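PDB 3C3P: methyltransferase from Geobacter sulfurreducens PCA, which probably transfers a methyl group from S-adenosyl-L-methionine to an oxygen atom of its acceptor, as expected of an O-methyltransferase. Local coordinates for residues G45-L50 / T195-G200; W72-A77 / I127-M132; H184-R189 / G202-Y207. All coordinates share one frame; numbering follows the deposited sequence.

In the fold
The three contacts illustrate how one central sheet is covered by helices on both faces. Contacts 1 and 2 set neighbouring helices, 42-55 and 69-75, on one face; contact 3 lays helix 181-186 on the other. Contacts 1 and 2, with centres about 12 Å apart, touch directly: Leu-48 CD1 of the first helix lies 3.8 Å from Phe-131 CE1. Contacts 1 and 3, about 14 Å apart between centres, are joined through adjacent strands, where Val-197 N and Val-203 O make a probable hydrogen bond of 2.9 Å. Contacts 2 and 3 do not touch, their nearest atoms being about 7 Å apart, but share the sheet. Contacts 1 and 3 also reach the second subunit.

Contact 1: G45-L50 / T195-G200; sequences GRLLYL and TIVPVG
Leu-47 of helix 42-55 meets Val-197 and Val-199 through a single methyl group. Its CD2 sits 3.6 Å from Val-197 CG2 and 3.7 Å from Val-199 CG1, so one branch of the leucine serves both valines. The side chain extends from the helix because CG is anti to the backbone N (chi1 180°), which carries the fork across to strand 192-197, outermost in the sheet of this chain, and the loop after it. Both valines were modelled in two conformers, and these distances describe one of them; the exact methyl positions are therefore less certain than the contact itself.

The bend between the valines lets both face the leucine. Pro-198 is the centre of an inverse gamma turn, spanned by a weak hydrogen bond from Val-199 N to Val-197 O. Val-199 also packs on Gln-43 and Thr-44, a turn earlier on the helix. Nearby, Arg-46 NH2 is hydrogen-bonded to Thr-194 O of the second subunit, so this helix takes part in the dimer interface as well. A helix laid with its apolar side on one face of a Rossmann-like sheet is characteristic of class I methyltransferases.

Contact 2: W72-A77 / I127-M132; sequences WWFARA and IDILFM
Phe-74 and Phe-131 form the heart of this contact, with Ile-129 beside them. The closest approach is 3.6 Å, between Phe-74 CE2 and Phe-131 CD1, and the latter atom lies near the plane of the Phe-74 ring, at its edge. The rings are 5.8 Å apart between centroids with planes inclined at 74°, an oblique pairing. Phe-74 CE1 comes within 4.2 Å of Ile-129 CG2, again an oblique approach. Phe-74 thus reaches two alternate residues of the strand, whose intervening Leu-130 points to the far face of the sheet.

Around this first shell, Val-60 of strand 59-63 touches Phe-74, Val-62 and Val-159 pack on Phe-131, and Ile-157 packs on Ile-129. Phe-131 holds CG anti to its backbone N (chi1 180°), a torsion that carries the ring toward Phe-74. Farther out, the chain turns a corner at Asp-128, fixed by hydrogen bonds from Gln-58 N and Leu-59 N to OD2. Away from the strand, Trp-72 CZ3 lies 3.7 Å above the centre of the Trp-73 ring; Arg-76 CD lies over one face of Trp-72, toward the rim, and Arg-76 NH1 makes a salt bridge to Asp-22.

Every atom that meets across the contact is carbon. It therefore depends on shape and, presumably, exclusion of water; the polar bonds named here lie around it.

Contact 3: H184-R189 / G202-Y207; sequences HHLSRR and GVLLGY
Leu-186 packs against Leu-204 and Gly-206 where the short helix 181-186 covers strand 203-208, the antiparallel seventh strand between strands 154-159 and 192-197 in the 3-2-1-4-5-7-6 sheet of the methyltransferase fold. The strand is entered through Gly-202, whose backbone angles (phi 96°) would press a side-chain carbon against the preceding carbonyl O. Val-203 packs on Val-197 of strand 192-197. Leu-204 is the first residue to face the helix: its CG lies 3.9 Å and its CD2 4.0 Å from Leu-186 CD2, so a single methyl group of the helix rests over the fork of the strand leucine. Leu-186 CG is anti to the backbone N (chi1 -166°), which carries that methyl out to the strand. Leu-205 points to the other side of the sheet, where it packs on Leu-50 of the second subunit.

At Gly-206 the strand presents only backbone, and the same Leu-186 CD2 settles 4.2 Å from Gly-206 CA. Leu-156 and Leu-143 also flank Leu-186. Tyr-207 packs on Arg-53 of the second subunit. Within the type I turn from Leu-186 to Arg-189, Arg-188 NH1 donates to His-184 O at 3.0 Å with an N-H...O angle of 150°, the oxygen lying close to the guanidinium plane.

Contact 1: G45-L50 / T195-G200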
loop_
_atom_site.group_PDB
_atom_site.type_symbol
_atom_site.label_atom_id
_atom_site.label_comp_id
_atom_site.label_asym_id
_atom_site.label_seq_id
_atom_site.Cartn_x
_atom_site.Cartn_y
_atom_site.Cartn_z
ATOM N N GLY A 45 -6.206 -5.151 8.100
ATOM C CA GLY A 45 -5.119 -6.000 8.568
ATOM C C GLY A 45 -4.374 -6.586 7.379
ATOM O O GLY A 45 -3.152 -6.667 7.383
ATOM N N ARG A 46 -5.128 -6.989 6.362
ATOM C CA ARG A 46 -4.513 -7.579 5.145
ATOM C C ARG A 46 -3.596 -6.548 4.473
ATOM O O ARG A 46 -2.521 -6.867 3.991
ATOM C CB ARG A 46 -5.573 -8.140 4.183
ATOM C CG ARG A 46 -6.293 -9.372 4.725
ATOM C CD ARG A 46 -7.315 -9.960 3.748
ATOM N NE ARG A 46 -6.738 -10.396 2.477
ATOM C CZ ARG A 46 -6.181 -11.587 2.295
ATOM N NH1 ARG A 46 -6.106 -12.441 3.295
ATOM N NH2 ARG A 46 -5.673 -11.922 1.131
ATOM N N LEU A 47 -3.997 -5.288 4.516
ATOM C CA LEU A 47 -3.182 -4.216 3.918
ATOM C C LEU A 47 -1.924 -4.068 4.729
ATOM O O LEU A 47 -0.850 -3.883 4.168
ATOM C CB LEU A 47 -3.899 -2.882 3.857
ATOM C CG LEU A 47 -3.067 -1.744 3.248
ATOM C CD1 LEU A 47 -2.703 -2.037 1.795
ATOM C CD2 LEU A 47 -3.820 -0.413 3.413
ATOM N N LEU A 48 -2.053 -4.168 6.047
ATOM C CA LEU A 48 -0.888 -4.051 6.939
ATOM C C LEU A 48 0.121 -5.138 6.613
ATOM O O LEU A 48 1.316 -4.914 6.507
ATOM C CB LEU A 48 -1.263 -4.186 8.411
ATOM C CG LEU A 48 -2.145 -3.087 9.036
ATOM C CD1 LEU A 48 -2.310 -3.298 10.561
ATOM C CD2 LEU A 48 -1.591 -1.723 8.795
ATOM N N TYR A 49 -0.398 -6.341 6.513
ATOM C CA TYR A 49 0.433 -7.507 6.152
ATOM C C TYR A 49 1.181 -7.291 4.839
ATOM O O TYR A 49 2.379 -7.493 4.757
ATOM C CB TYR A 49 -0.411 -8.782 6.045
ATOM C CG TYR A 49 0.407 -10.018 5.627
ATOM C CD1 TYR A 49 1.046 -10.819 6.569
ATOM C CD2 TYR A 49 0.550 -10.349 4.284
ATOM C CE1 TYR A 49 1.792 -11.946 6.177
ATOM C CE2 TYR A 49 1.299 -11.450 3.880
ATOM C CZ TYR A 49 1.923 -12.244 4.833
ATOM O OH TYR A 49 2.655 -13.333 4.404
ATOM N N LEU A 50 0.452 -6.861 3.819
ATOM C CA LEU A 50 1.039 -6.671 2.499
ATOM C C LEU A 50 2.108 -5.591 2.520
ATOM O O LEU A 50 3.197 -5.767 1.963
ATOM C CB LEU A 50 -0.027 -6.432 1.412
ATOM C CG LEU A 50 0.566 -6.435 -0.015
ATOM C CD1 LEU A 50 -0.354 -7.122 -1.056
ATOM C CD2 LEU A 50 0.984 -4.987 -0.415
ATOM N N THR A 195 -0.072 9.478 1.467
ATOM C CA THR A 195 -1.316 9.218 0.776
ATOM C C THR A 195 -2.245 8.540 1.769
ATOM O O THR A 195 -1.796 7.930 2.739
ATOM C CB THR A 195 -1.147 8.374 -0.490
ATOM O OG1 THR A 195 -2.311 8.565 -1.324
ATOM C CG2 THR A 195 -0.911 6.846 -0.150
ATOM N N ILE A 196 -3.540 8.667 1.523
ATOM C CA ILE A 196 -4.557 8.052 2.358
ATOM C C ILE A 196 -5.347 7.060 1.504
ATOM O O ILE A 196 -5.890 7.419 0.470
ATOM C CB ILE A 196 -5.543 9.077 2.993
ATOM C CG1 ILE A 196 -4.821 10.085 3.872
ATOM C CG2 ILE A 196 -6.656 8.377 3.836
ATOM C CD1 ILE A 196 -5.683 11.313 4.268
ATOM N N VAL A 197 -5.327 5.810 1.930
ATOM C CA VAL A 197 -6.085 4.796 1.208
ATOM C C VAL A 197 -7.410 4.614 1.974
ATOM O O VAL A 197 -7.483 4.436 3.194
ATOM C CB VAL A 197 -5.313 3.487 0.915
ATOM C CG1 VAL A 197 -4.076 3.793 0.021
ATOM C CG2 VAL A 197 -4.925 2.761 2.189
ATOM N N PRO A 198 -8.491 4.695 1.238
ATOM C CA PRO A 198 -9.725 4.606 1.993
ATOM C C PRO A 198 -10.262 3.205 2.300
ATOM O O PRO A 198 -11.410 2.894 1.956
ATOM C CB PRO A 198 -10.698 5.406 1.130
ATOM C CG PRO A 198 -10.215 5.274 -0.175
ATOM C CD PRO A 198 -8.720 5.149 -0.137
ATOM N N VAL A 199 -9.389 2.400 2.903
ATOM C CA VAL A 199 -9.733 1.031 3.350
ATOM C C VAL A 199 -10.164 1.148 4.809
ATOM O O VAL A 199 -9.584 1.873 5.584
ATOM C CB VAL A 199 -8.574 0.004 3.220
ATOM C CG1 VAL A 199 -7.386 0.385 4.068
ATOM C CG2 VAL A 199 -9.054 -1.389 3.626
ATOM N N GLY A 200 -11.220 0.444 5.172
ATOM C CA GLY A 200 -11.728 0.505 6.547
ATOM C C GLY A 200 -12.145 1.918 6.965
ATOM O O GLY A 200 -12.981 2.542 6.348
#

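Contact 2: W72-A77 / I127-M132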
loop_
_atom_site.group_PDB
_atom_site.type_symbol
_atom_site.label_atom_id
_atom_site.label_comp_id
_atom_site.label_asym_id
_atom_site.label_seq_id
_atom_site.Cartn_x
_atom_site.Cartn_y
_atom_site.Cartn_z
ATOM N N TRP A 72 -0.415 -8.795 15.558
ATOM C CA TRP A 72 -0.671 -10.123 15.036
ATOM C C TRP A 72 -0.409 -10.110 13.523
ATOM O O TRP A 72 0.277 -10.989 12.986
ATOM C CB TRP A 72 -2.083 -10.584 15.400
ATOM C CG TRP A 72 -2.326 -11.941 14.990
ATOM C CD1 TRP A 72 -2.018 -13.092 15.684
ATOM C CD2 TRP A 72 -2.911 -12.357 13.775
ATOM N NE1 TRP A 72 -2.396 -14.193 14.960
ATOM C CE2 TRP A 72 -2.939 -13.765 13.778
ATOM C CE3 TRP A 72 -3.415 -11.683 12.678
ATOM C CZ2 TRP A 72 -3.466 -14.498 12.726
ATOM C CZ3 TRP A 72 -3.930 -12.421 11.630
ATOM C CH2 TRP A 72 -3.951 -13.798 11.659
ATOM N N TRP A 73 -0.919 -9.080 12.852
ATOM C CA TRP A 73 -0.756 -8.944 11.382
ATOM C C TRP A 73 0.694 -8.730 10.994
ATOM O O TRP A 73 1.218 -9.345 10.062
ATOM C CB TRP A 73 -1.629 -7.821 10.797
ATOM C CG TRP A 73 -3.090 -8.142 10.837
ATOM C CD1 TRP A 73 -3.991 -7.756 11.791
ATOM C CD2 TRP A 73 -3.804 -8.956 9.911
ATOM N NE1 TRP A 73 -5.238 -8.272 11.494
ATOM C CE2 TRP A 73 -5.144 -9.027 10.358
ATOM C CE3 TRP A 73 -3.438 -9.673 8.766
ATOM C CZ2 TRP A 73 -6.121 -9.739 9.676
ATOM C CZ3 TRP A 73 -4.409 -10.388 8.097
ATOM C CH2 TRP A 73 -5.738 -10.418 8.561
ATOM N N PHE A 74 1.346 -7.862 11.748
ATOM C CA PHE A 74 2.761 -7.557 11.502
ATOM C C PHE A 74 3.708 -8.740 11.803
ATOM O O PHE A 74 4.679 -8.982 11.065
ATOM C CB PHE A 74 3.221 -6.324 12.289
ATOM C CG PHE A 74 2.628 -5.031 11.807
ATOM C CD1 PHE A 74 2.876 -4.592 10.505
ATOM C CD2 PHE A 74 1.924 -4.208 12.658
ATOM C CE1 PHE A 74 2.370 -3.381 10.039
ATOM C CE2 PHE A 74 1.423 -2.985 12.195
ATOM C CZ PHE A 74 1.654 -2.577 10.889
ATOM N N ALA A 75 3.437 -9.461 12.891
ATOM C CA ALA A 75 4.288 -10.588 13.301
ATOM C C ALA A 75 4.370 -11.660 12.226
ATOM O O ALA A 75 5.397 -12.309 12.031
ATOM C CB ALA A 75 3.792 -11.209 14.634
ATOM N N ARG A 76 3.258 -11.817 11.545
ATOM C CA ARG A 76 3.105 -12.820 10.487
ATOM C C ARG A 76 3.889 -12.482 9.238
ATOM O O ARG A 76 4.173 -13.350 8.424
ATOM C CB ARG A 76 1.625 -12.952 10.075
ATOM C CG ARG A 76 0.679 -13.368 11.197
ATOM C CD ARG A 76 -0.626 -13.981 10.663
ATOM N NE ARG A 76 -0.315 -15.047 9.701
ATOM C CZ ARG A 76 -1.108 -16.051 9.342
ATOM N NH1 ARG A 76 -2.274 -16.263 9.940
ATOM N NH2 ARG A 76 -0.672 -16.905 8.418
ATOM N N ALA A 77 4.246 -11.205 9.131
ATOM C CA ALA A 77 4.932 -10.648 7.950
ATOM C C ALA A 77 6.432 -10.485 8.033
ATOM O O ALA A 77 7.063 -10.113 7.047
ATOM C CB ALA A 77 4.304 -9.257 7.616
ATOM N N ILE A 127 13.448 2.518 13.705
ATOM C CA ILE A 127 12.113 1.939 13.481
ATOM C C ILE A 127 11.813 2.005 11.981
ATOM O O ILE A 127 11.894 3.065 11.371
ATOM C CB ILE A 127 11.010 2.685 14.278
ATOM C CG1 ILE A 127 11.286 2.624 15.799
ATOM C CG2 ILE A 127 9.609 2.109 13.952
ATOM C CD1 ILE A 127 10.362 3.532 16.638
ATOM N N ASP A 128 11.462 0.850 11.411
ATOM C CA ASP A 128 11.142 0.700 9.965
ATOM C C ASP A 128 9.681 0.945 9.699
ATOM O O ASP A 128 9.320 1.478 8.655
ATOM C CB ASP A 128 11.585 -0.670 9.444
ATOM C CG ASP A 128 13.090 -0.833 9.510
ATOM O OD1 ASP A 128 13.793 0.084 9.025
ATOM O OD2 ASP A 128 13.567 -1.852 10.051
ATOM N N ILE A 129 8.843 0.498 10.627
ATOM C CA ILE A 129 7.402 0.716 10.535
ATOM C C ILE A 129 6.887 1.150 11.881
ATOM O O ILE A 129 7.107 0.498 12.883
ATOM C CB ILE A 129 6.562 -0.513 10.093
ATOM C CG1 ILE A 129 6.927 -0.963 8.694
ATOM C CG2 ILE A 129 5.076 -0.170 10.145
ATOM C CD1 ILE A 129 6.092 -2.092 8.186
ATOM N N LEU A 130 6.246 2.297 11.886
ATOM C CA LEU A 130 5.636 2.843 13.090
ATOM C C LEU A 130 4.125 2.861 12.865
ATOM O O LEU A 130 3.588 3.564 11.971
ATOM C CB LEU A 130 6.174 4.233 13.430
ATOM C CG LEU A 130 5.498 4.851 14.669
ATOM C CD1 LEU A 130 5.782 3.997 15.911
ATOM C CD2 LEU A 130 5.902 6.309 14.916
ATOM N N PHE A 131 3.450 2.039 13.661
ATOM C CA PHE A 131 1.998 1.912 13.593
ATOM C C PHE A 131 1.370 2.911 14.540
ATOM O O PHE A 131 1.858 3.117 15.657
ATOM C CB PHE A 131 1.534 0.499 13.935
ATOM C CG PHE A 131 0.038 0.319 13.885
ATOM C CD1 PHE A 131 -0.598 -0.002 12.688
ATOM C CD2 PHE A 131 -0.730 0.467 15.022
ATOM C CE1 PHE A 131 -1.981 -0.193 12.644
ATOM C CE2 PHE A 131 -2.127 0.288 14.977
ATOM C CZ PHE A 131 -2.732 -0.038 13.789
HETATM N N MSE A 132 0.291 3.524 14.079
HETATM C CA MSE A 132 -0.368 4.521 14.865
HETATM C C MSE A 132 -1.896 4.534 14.723
HETATM O O MSE A 132 -2.423 4.278 13.652
HETATM C CB MSE A 132 0.160 5.827 14.312
HETATM C CG MSE A 132 0.384 6.775 15.322
HETATM SE SE MSE A 132 0.577 8.460 14.461
HETATM C CE MSE A 132 2.159 8.090 13.339
#

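Contact 3: H184-R189 / G202-Y207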
loop_
_atom_site.group_PDB
_atom_site.type_symbol
_atom_site.label_atom_id
_atom_site.label_comp_id
_atom_site.label_asym_id
_atom_site.label_seq_id
_atom_site.Cartn_x
_atom_site.Cartn_y
_atom_site.Cartn_z
ATOM N N HIS A 184 -3.806 16.648 7.738
ATOM C CA HIS A 184 -3.453 18.019 7.294
ATOM C C HIS A 184 -2.028 18.338 7.612
ATOM O O HIS A 184 -1.355 19.029 6.854
ATOM C CB HIS A 184 -4.415 19.038 7.861
ATOM C CG HIS A 184 -5.818 18.804 7.417
ATOM N ND1 HIS A 184 -6.428 19.560 6.441
ATOM C CD2 HIS A 184 -6.702 17.835 7.761
ATOM C CE1 HIS A 184 -7.654 19.105 6.256
ATOM N NE2 HIS A 184 -7.842 18.051 7.029
ATOM N N HIS A 185 -1.576 17.813 8.739
ATOM C CA HIS A 185 -0.195 18.010 9.163
ATOM C C HIS A 185 0.794 17.259 8.276
ATOM O O HIS A 185 1.661 17.830 7.626
ATOM C CB HIS A 185 0.004 17.485 10.582
ATOM C CG HIS A 185 1.427 17.570 11.061
ATOM N ND1 HIS A 185 1.978 18.734 11.565
ATOM C CD2 HIS A 185 2.414 16.642 11.088
ATOM C CE1 HIS A 185 3.235 18.509 11.907
ATOM N NE2 HIS A 185 3.529 17.253 11.617
ATOM N N LEU A 186 0.586 15.964 8.210
ATOM C CA LEU A 186 1.534 15.072 7.512
ATOM C C LEU A 186 1.646 15.338 6.035
ATOM O O LEU A 186 2.728 15.173 5.426
ATOM C CB LEU A 186 1.192 13.593 7.769
ATOM C CG LEU A 186 2.293 12.614 7.379
ATOM C CD1 LEU A 186 3.535 12.930 8.195
ATOM C CD2 LEU A 186 1.815 11.181 7.581
ATOM N N SER A 187 0.557 15.825 5.475
ATOM C CA SER A 187 0.517 16.109 4.043
ATOM C C SER A 187 1.394 17.297 3.698
ATOM O O SER A 187 1.783 17.494 2.532
ATOM C CB SER A 187 -0.914 16.383 3.577
ATOM O OG SER A 187 -1.416 17.564 4.160
ATOM N N ARG A 188 1.725 18.076 4.723
ATOM C CA ARG A 188 2.549 19.294 4.564
ATOM C C ARG A 188 3.978 19.098 4.937
ATOM O O ARG A 188 4.817 19.983 4.757
ATOM C CB ARG A 188 1.981 20.440 5.360
ATOM C CG ARG A 188 0.836 21.011 4.689
ATOM C CD ARG A 188 0.131 21.957 5.556
ATOM N NE ARG A 188 -0.824 22.705 4.763
ATOM C CZ ARG A 188 -2.016 22.253 4.425
ATOM N NH1 ARG A 188 -2.374 21.015 4.781
ATOM N NH2 ARG A 188 -2.812 23.034 3.713
ATOM N N ARG A 189 4.253 17.918 5.434
ATOM C CA ARG A 189 5.621 17.575 5.817
ATOM C C ARG A 189 6.415 17.168 4.600
ATOM O O ARG A 189 6.315 16.044 4.095
ATOM C CB ARG A 189 5.617 16.566 6.918
ATOM C CG ARG A 189 5.203 17.362 8.090
ATOM C CD ARG A 189 5.473 16.740 9.334
ATOM N NE ARG A 189 6.863 16.347 9.447
ATOM C CZ ARG A 189 7.427 16.116 10.611
ATOM N NH1 ARG A 189 6.727 16.368 11.699
ATOM N NH2 ARG A 189 8.678 15.713 10.671
ATOM N N GLY A 202 -10.055 4.353 6.984
ATOM C CA GLY A 202 -9.052 5.191 6.302
ATOM C C GLY A 202 -7.697 4.919 6.896
ATOM O O GLY A 202 -7.545 4.817 8.103
ATOM N N VAL A 203 -6.715 4.783 6.023
ATOM C CA VAL A 203 -5.347 4.506 6.437
ATOM C C VAL A 203 -4.380 5.526 5.822
ATOM O O VAL A 203 -4.251 5.631 4.615
ATOM C CB VAL A 203 -4.899 3.053 6.055
ATOM C CG1 VAL A 203 -3.449 2.793 6.547
ATOM C CG2 VAL A 203 -5.872 1.988 6.631
ATOM N N LEU A 204 -3.724 6.281 6.694
ATOM C CA LEU A 204 -2.756 7.284 6.281
ATOM C C LEU A 204 -1.389 6.619 6.217
ATOM O O LEU A 204 -0.941 5.973 7.170
ATOM C CB LEU A 204 -2.748 8.461 7.259
ATOM C CG LEU A 204 -1.783 9.637 7.150
ATOM C CD1 LEU A 204 -1.891 10.396 5.833
ATOM C CD2 LEU A 204 -2.067 10.616 8.313
ATOM N N LEU A 205 -0.740 6.781 5.073
ATOM C CA LEU A 205 0.583 6.215 4.855
ATOM C C LEU A 205 1.559 7.341 4.595
ATOM O O LEU A 205 1.311 8.232 3.758
ATOM C CB LEU A 205 0.561 5.256 3.655
ATOM C CG LEU A 205 -0.427 4.085 3.683
ATOM C CD1 LEU A 205 -0.464 3.305 2.333
ATOM C CD2 LEU A 205 -0.079 3.165 4.831
ATOM N N GLY A 206 2.653 7.304 5.343
ATOM C CA GLY A 206 3.739 8.291 5.203
ATOM C C GLY A 206 5.094 7.635 5.055
ATOM O O GLY A 206 5.583 6.958 5.965
ATOM N N TYR A 207 5.705 7.846 3.899
ATOM C CA TYR A 207 7.032 7.317 3.606
ATOM C C TYR A 207 8.050 8.405 3.878
ATOM O O TYR A 207 7.956 9.498 3.339
ATOM C CB TYR A 207 7.119 6.879 2.151
ATOM C CG TYR A 207 8.452 6.362 1.700
ATOM C CD1 TYR A 207 8.783 5.021 1.885
ATOM C CD2 TYR A 207 9.376 7.184 1.078
ATOM C CE1 TYR A 207 10.000 4.534 1.485
ATOM C CE2 TYR A 207 10.574 6.707 0.673
ATOM C CZ TYR A 207 10.877 5.368 0.864
ATOM O OH TYR A 207 12.078 4.885 0.444
#